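Local coordinates for monooxygenase (Agrobacterium tumefaciens, PDB 2I7G), which is probably a flavin-dependent oxidoreductase of the luciferase-like monooxygenase family, built on a TIM barrel, whose substrate is not established, at residues Leu24-Phe29 and Glu349-Lys354; Thr118-Leu121 and Arg126-Ile129. All coordinates share one frame; numbering follows the deposited sequence.

Contact 1 of 2, residues Leu24-Phe29 and Glu349-Lys354; sequences LGLYTF and ELYGTK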
ATOM      1  N   LEU B  24     -17.310  -6.944 -16.896  0.50 24.82           N
ATOM      2  CA  LEU B  24     -17.670  -7.962 -15.891  0.50 23.88           C
ATOM      3  C   LEU B  24     -16.511  -8.233 -14.958  0.50 23.62           C
ATOM      4  O   LEU B  24     -15.404  -8.529 -15.409  0.50 23.02           O
ATOM      5  CB  LEU B  24     -18.085  -9.289 -16.534  0.50 24.15           C
ATOM      6  CG  LEU B  24     -19.241  -9.376 -17.544  0.50 25.03           C
ATOM      7  CD1 LEU B  24     -20.538  -8.838 -17.000  0.50 24.06           C
ATOM      8  CD2 LEU B  24     -18.893  -8.800 -18.934  0.50 24.02           C
ATOM      9  N   GLY B  25     -16.784  -8.165 -13.663  1.00 22.90           N
ATOM     10  CA  GLY B  25     -15.737  -8.312 -12.693  1.00 21.84           C
ATOM     11  C   GLY B  25     -16.131  -9.041 -11.429  1.00 21.13           C
ATOM     12  O   GLY B  25     -17.274  -9.543 -11.280  1.00 21.13           O
ATOM     13  N   LEU B  26     -15.181  -9.040 -10.506  1.00 21.16           N
ATOM     14  CA  LEU B  26     -15.301  -9.732  -9.211  1.00 20.03           C
ATOM     15  C   LEU B  26     -14.946  -8.736  -8.122  1.00 21.94           C
ATOM     16  O   LEU B  26     -14.173  -7.799  -8.376  1.00 21.21           O
ATOM     17  CB  LEU B  26     -14.284 -10.870  -9.080  1.00 21.91           C
ATOM     18  CG  LEU B  26     -14.589 -12.126  -9.924  1.00 24.40           C
ATOM     19  CD1 LEU B  26     -13.333 -12.986 -10.177  1.00 26.53           C
ATOM     20  CD2 LEU B  26     -15.717 -12.903  -9.259  1.00 26.58           C
ATOM     21  N   TYR B  27     -15.512  -8.935  -6.939  1.00 21.24           N
ATOM     22  CA  TYR B  27     -14.980  -8.246  -5.731  1.00 23.41           C
ATOM     23  C   TYR B  27     -15.022  -9.158  -4.528  1.00 23.06           C
ATOM     24  O   TYR B  27     -15.821 -10.100  -4.507  1.00 23.45           O
ATOM     25  CB  TYR B  27     -15.631  -6.887  -5.481  1.00 23.74           C
ATOM     26  CG  TYR B  27     -17.072  -6.894  -5.012  1.00 24.32           C
ATOM     27  CD1 TYR B  27     -17.403  -6.442  -3.724  1.00 26.70           C
ATOM     28  CD2 TYR B  27     -18.104  -7.334  -5.851  1.00 24.75           C
ATOM     29  CE1 TYR B  27     -18.728  -6.416  -3.297  1.00 26.51           C
ATOM     30  CE2 TYR B  27     -19.442  -7.337  -5.417  1.00 26.37           C
ATOM     31  CZ  TYR B  27     -19.733  -6.885  -4.134  1.00 26.97           C
ATOM     32  OH  TYR B  27     -21.045  -6.871  -3.712  1.00 27.64           O
ATOM     33  N   THR B  28     -14.192  -8.891  -3.517  1.00 22.59           N
ATOM     34  CA  THR B  28     -14.201  -9.717  -2.302  1.00 24.43           C
ATOM     35  C   THR B  28     -13.702  -8.849  -1.151  1.00 23.05           C
ATOM     36  O   THR B  28     -13.030  -7.809  -1.388  1.00 22.33           O
ATOM     37  CB  THR B  28     -13.370 -11.027  -2.469  1.00 24.79           C
ATOM     38  OG1 THR B  28     -13.397 -11.830  -1.264  1.00 25.74           O
ATOM     39  CG2 THR B  28     -11.907 -10.703  -2.788  1.00 26.23           C
ATOM     40  N   PHE B  29     -13.999  -9.322   0.063  1.00 22.81           N
ATOM     41  CA  PHE B  29     -13.524  -8.727   1.288  1.00 23.72           C
ATOM     42  C   PHE B  29     -12.365  -9.519   1.888  1.00 24.91           C
ATOM     43  O   PHE B  29     -11.766  -9.068   2.899  1.00 25.71           O
ATOM     44  CB  PHE B  29     -14.670  -8.627   2.321  1.00 24.01           C
ATOM     45  CG  PHE B  29     -15.843  -7.781   1.864  1.00 23.65           C
ATOM     46  CD1 PHE B  29     -15.697  -6.840   0.842  1.00 25.07           C
ATOM     47  CD2 PHE B  29     -17.091  -7.924   2.475  1.00 26.81           C
ATOM     48  CE1 PHE B  29     -16.771  -6.027   0.436  1.00 24.85           C
ATOM     49  CE2 PHE B  29     -18.172  -7.153   2.086  1.00 28.03           C
ATOM     50  CZ  PHE B  29     -18.034  -6.199   1.049  1.00 26.21           C
ATOM     51  N   GLU B 349     -12.777 -19.380 -13.207  0.50 22.72           N
ATOM     52  CA  GLU B 349     -12.570 -19.966 -14.530  0.50 22.64           C
ATOM     53  C   GLU B 349     -13.863 -19.993 -15.346  0.50 22.37           C
ATOM     54  O   GLU B 349     -13.886 -19.526 -16.485  0.50 21.69           O
ATOM     55  CB  GLU B 349     -11.964 -21.372 -14.432  0.50 23.79           C
ATOM     56  CG  GLU B 349     -11.924 -22.080 -15.787  0.50 26.76           C
ATOM     57  CD  GLU B 349     -10.557 -22.663 -16.152  0.50 32.57           C
ATOM     58  OE1 GLU B 349      -9.531 -21.943 -16.050  0.50 34.57           O
ATOM     59  OE2 GLU B 349     -10.519 -23.831 -16.594  0.50 33.51           O
ATOM     60  N   LEU B 350     -14.937 -20.522 -14.761  1.00 21.69           N
ATOM     61  CA  LEU B 350     -16.243 -20.570 -15.460  1.00 22.57           C
ATOM     62  C   LEU B 350     -16.785 -19.182 -15.781  1.00 22.16           C
ATOM     63  O   LEU B 350     -17.361 -18.951 -16.860  1.00 22.58           O
ATOM     64  CB  LEU B 350     -17.257 -21.379 -14.652  1.00 23.06           C
ATOM     65  CG  LEU B 350     -16.961 -22.882 -14.584  1.00 23.02           C
ATOM     66  CD1 LEU B 350     -17.922 -23.477 -13.566  1.00 23.10           C
ATOM     67  CD2 LEU B 350     -17.073 -23.590 -15.973  1.00 22.96           C
ATOM     68  N   TYR B 351     -16.605 -18.253 -14.841  1.00 21.94           N
ATOM     69  CA  TYR B 351     -17.008 -16.854 -15.044  1.00 22.45           C
ATOM     70  C   TYR B 351     -16.317 -16.255 -16.301  1.00 22.68           C
ATOM     71  O   TYR B 351     -16.995 -15.733 -17.211  1.00 24.08           O
ATOM     72  CB  TYR B 351     -16.698 -16.068 -13.758  1.00 23.62           C
ATOM     73  CG  TYR B 351     -17.272 -14.672 -13.658  1.00 22.68           C
ATOM     74  CD1 TYR B 351     -18.278 -14.215 -14.534  1.00 23.45           C
ATOM     75  CD2 TYR B 351     -16.793 -13.796 -12.668  1.00 23.70           C
ATOM     76  CE1 TYR B 351     -18.799 -12.893 -14.409  1.00 22.35           C
ATOM     77  CE2 TYR B 351     -17.326 -12.491 -12.523  1.00 21.93           C
ATOM     78  CZ  TYR B 351     -18.311 -12.054 -13.393  1.00 23.00           C
ATOM     79  OH  TYR B 351     -18.826 -10.786 -13.242  1.00 22.89           O
ATOM     80  N   GLY B 352     -14.992 -16.365 -16.385  1.00 22.48           N
ATOM     81  CA  GLY B 352     -14.256 -15.754 -17.507  1.00 23.94           C
ATOM     82  C   GLY B 352     -14.428 -16.502 -18.813  1.00 24.69           C
ATOM     83  O   GLY B 352     -14.503 -15.882 -19.888  1.00 24.54           O
ATOM     84  N   THR B 353     -14.523 -17.826 -18.753  1.00 24.73           N
ATOM     85  CA  THR B 353     -14.489 -18.612 -19.988  1.00 25.69           C
ATOM     86  C   THR B 353     -15.866 -18.968 -20.557  1.00 27.02           C
ATOM     87  O   THR B 353     -15.974 -19.248 -21.765  1.00 27.44           O
ATOM     88  CB  THR B 353     -13.623 -19.890 -19.862  1.00 26.67           C
ATOM     89  OG1 THR B 353     -14.284 -20.828 -18.991  1.00 27.76           O
ATOM     90  CG2 THR B 353     -12.231 -19.524 -19.324  1.00 23.83           C
ATOM     91  N   LYS B 354     -16.905 -18.981 -19.714  1.00 26.09           N
ATOM     92  CA  LYS B 354     -18.248 -19.344 -20.180  1.00 26.99           C
ATOM     93  C   LYS B 354     -19.241 -18.210 -20.037  1.00 26.64           C
ATOM     94  O   LYS B 354     -19.936 -17.861 -21.019  1.00 27.39           O
ATOM     95  CB  LYS B 354     -18.794 -20.606 -19.492  1.00 28.07           C
ATOM     96  CG  LYS B 354     -17.854 -21.814 -19.440  1.00 32.37           C
ATOM     97  CD  LYS B 354     -17.430 -22.327 -20.820  1.00 40.27           C
ATOM     98  CE  LYS B 354     -16.066 -23.049 -20.710  1.00 44.03           C
ATOM     99  NZ  LYS B 354     -15.630 -23.673 -22.007  1.00 44.06           N
TER
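Tyr351 reaches from the last helix of the TIM barrel, 341-363, to the first barrel strand, 23-28, and is the only residue of 349-354 that meets 24-29. Over strand residues 24-28 and helix residues 349-354 the axes run almost antiparallel (171°) and approach to 10.0 Å, so the tyrosine has to span the gap between them. It does so with CG anti to its backbone N (chi1 -169°), which throws the ring off the helix toward the strand.

The tight part lies along the CD2-CE2 edge of that ring and at the hydroxyl. Leu26 comes to this edge with its CG in the ring plane and its CD2 3.7 Å from Tyr351 CE2, leucine and tyrosine passing alongside one another and pointing opposite ways. Leu24 packs close to the phenol end, with CB 3.7 Å from Tyr351 OH. Phe330, Leu63 and Ile260 also touch the tyrosine, which is buried.

The looser side is the far flank of the helix: Thr353 is partly exposed and Lys354 exposed, and neither contacts 24-29. Here the helix looks after itself, Glu349 O accepting from both Thr353 N and Thr353 OG1, the hydroxyl standing above the carbonyl plane.

At the phenol end, Tyr351 OH donates to Gly25 O at 2.8 Å, somewhat tilted out of the carbonyl plane, with a C=O...O angle of 127°.

Contact 2 of 2, residues Thr118-Leu121 and Arg126-Ile129; sequences TVDL and RAEI
The carboxylate of Asp120 is the flat group that bridges to 126-129, and it is held through its oxygens: OD1 takes the backbone N-H of Ala127, while OD2 has a weak hydrogen bond from the backbone N of Leu190. OD1 receives Ala127 N at 3.1 Å with its anti lone pair, the one turned away from OD2, and the N-H points at it well (161°). Gln191 NE2 donates to the same OD1 and also to Ala127 O, tying both sides of the contact to one amide. A chi1 of -156° swings the carboxylate of Asp120 over to the start of the strand.

This is the turn of a beta-alpha-beta unit of the barrel, where helix 109-122 ends and the chain doubles back into strand 127-131. The CA atoms of Asp120 and Ala127 are just 4.7 Å apart. Beside the polar bond the seam is apolar: Ala127 CB points at the helix and meets Val119 CG1 at 3.9 Å and Asp120 CB at the same distance. Val119 also packs on Thr83 of the second subunit.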
ATOM      1  N   THR B 118       0.046   5.285  -6.825  1.00 19.94           N
ATOM      2  CA  THR B 118       1.173   4.339  -6.865  1.00 19.88           C
ATOM      3  C   THR B 118       0.738   3.019  -7.545  1.00 20.23           C
ATOM      4  O   THR B 118       1.437   2.488  -8.401  1.00 19.90           O
ATOM      5  CB  THR B 118       1.740   4.143  -5.456  1.00 19.53           C
ATOM      6  OG1 THR B 118       2.222   5.411  -4.967  1.00 20.07           O
ATOM      7  CG2 THR B 118       2.937   3.182  -5.505  1.00 20.49           C
ATOM      8  N   VAL B 119      -0.453   2.533  -7.201  1.00 19.94           N
ATOM      9  CA  VAL B 119      -0.984   1.307  -7.835  1.00 20.88           C
ATOM     10  C   VAL B 119      -1.158   1.582  -9.332  1.00 20.60           C
ATOM     11  O   VAL B 119      -0.874   0.705 -10.171  1.00 21.68           O
ATOM     12  CB  VAL B 119      -2.327   0.916  -7.218  1.00 20.71           C
ATOM     13  CG1 VAL B 119      -2.887  -0.297  -7.968  1.00 21.78           C
ATOM     14  CG2 VAL B 119      -2.146   0.507  -5.740  1.00 22.04           C
ATOM     15  N   ASP B 120      -1.649   2.771  -9.645  1.00 19.40           N
ATOM     16  CA  ASP B 120      -1.816   3.164 -11.052  1.00 20.53           C
ATOM     17  C   ASP B 120      -0.488   3.076 -11.822  1.00 21.13           C
ATOM     18  O   ASP B 120      -0.438   2.586 -12.959  1.00 20.69           O
ATOM     19  CB  ASP B 120      -2.400   4.574 -11.228  1.00 21.04           C
ATOM     20  CG  ASP B 120      -3.074   4.734 -12.561  1.00 22.39           C
ATOM     21  OD1 ASP B 120      -3.912   3.838 -12.909  1.00 24.56           O
ATOM     22  OD2 ASP B 120      -2.751   5.710 -13.271  1.00 25.50           O
ATOM     23  N   LEU B 121       0.584   3.586 -11.219  1.00 20.04           N
ATOM     24  CA  LEU B 121       1.901   3.519 -11.848  1.00 20.26           C
ATOM     25  C   LEU B 121       2.411   2.081 -11.983  1.00 20.10           C
ATOM     26  O   LEU B 121       2.948   1.707 -13.058  1.00 21.16           O
ATOM     27  CB  LEU B 121       2.884   4.406 -11.076  1.00 19.62           C
ATOM     28  CG  LEU B 121       2.570   5.916 -11.115  1.00 20.51           C
ATOM     29  CD1 LEU B 121       3.658   6.584 -10.241  1.00 23.34           C
ATOM     30  CD2 LEU B 121       2.599   6.473 -12.539  1.00 20.63           C
ATOM     31  N   ARG B 126      -4.185   1.108 -14.535  1.00 20.55           N
ATOM     32  CA  ARG B 126      -5.347   0.212 -14.304  1.00 21.11           C
ATOM     33  C   ARG B 126      -6.065   0.398 -12.929  1.00 21.57           C
ATOM     34  O   ARG B 126      -7.026  -0.377 -12.609  1.00 22.85           O
ATOM     35  CB  ARG B 126      -4.920  -1.233 -14.468  1.00 21.35           C
ATOM     36  CG  ARG B 126      -4.698  -1.646 -15.909  1.00 21.42           C
ATOM     37  CD  ARG B 126      -4.230  -3.049 -16.065  1.00 22.49           C
ATOM     38  NE  ARG B 126      -2.923  -3.330 -15.461  1.00 23.37           N
ATOM     39  CZ  ARG B 126      -2.670  -4.337 -14.613  1.00 23.24           C
ATOM     40  NH1 ARG B 126      -3.620  -5.188 -14.186  1.00 24.91           N
ATOM     41  NH2 ARG B 126      -1.416  -4.478 -14.172  1.00 22.61           N
ATOM     42  N   ALA B 127      -5.658   1.413 -12.144  1.00 21.89           N
ATOM     43  CA  ALA B 127      -6.240   1.617 -10.801  1.00 22.35           C
ATOM     44  C   ALA B 127      -7.541   2.434 -10.805  1.00 21.32           C
ATOM     45  O   ALA B 127      -7.738   3.330 -11.665  1.00 23.55           O
ATOM     46  CB  ALA B 127      -5.199   2.269  -9.802  1.00 22.77           C
ATOM     47  N   GLU B 128      -8.384   2.138  -9.810  1.00 22.66           N
ATOM     48  CA  GLU B 128      -9.599   2.915  -9.544  1.00 23.25           C
ATOM     49  C   GLU B 128      -9.878   2.895  -8.048  1.00 23.35           C
ATOM     50  O   GLU B 128      -9.402   1.992  -7.285  1.00 20.76           O
ATOM     51  CB  GLU B 128     -10.832   2.318 -10.284  1.00 22.29           C
ATOM     52  CG  GLU B 128     -10.668   2.113 -11.777  1.00 25.03           C
ATOM     53  CD  GLU B 128     -11.943   1.651 -12.435  1.00 27.74           C
ATOM     54  OE1 GLU B 128     -12.931   1.360 -11.704  1.00 31.05           O
ATOM     55  OE2 GLU B 128     -11.930   1.561 -13.680  1.00 28.65           O
ATOM     56  N   ILE B 129     -10.642   3.900  -7.625  1.00 23.04           N
ATOM     57  CA  ILE B 129     -11.098   3.993  -6.232  1.00 23.36           C
ATOM     58  C   ILE B 129     -12.624   3.903  -6.246  1.00 23.50           C
ATOM     59  O   ILE B 129     -13.270   4.611  -7.032  1.00 23.98           O
ATOM     60  CB  ILE B 129     -10.695   5.364  -5.593  1.00 22.60           C
ATOM     61  CG1 ILE B 129      -9.160   5.497  -5.538  1.00 24.77           C
ATOM     62  CG2 ILE B 129     -11.361   5.478  -4.193  1.00 23.88           C
ATOM     63  CD1 ILE B 129      -8.669   6.982  -5.263  1.00 24.78           C
TER

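Both contacts are buried and join a barrel strand to a helix, but they sit about 20 Å apart between centres, and their nearest atoms are about 10 Å apart. Contact 1 is long-range in sequence, bringing the final helix back to the first strand across 319 intervening residues; contact 2 is local, closing a four-residue turn between consecutive elements. Strands 23-28 and 127-131 belong to the same parallel sheet, with 65-68 and 96-99 between them. The chemistry is reversed: in contact 1 a helix side chain donates to a strand carbonyl, in contact 2 one accepts from a strand N-H. Only contact 2 also lies against the second subunit.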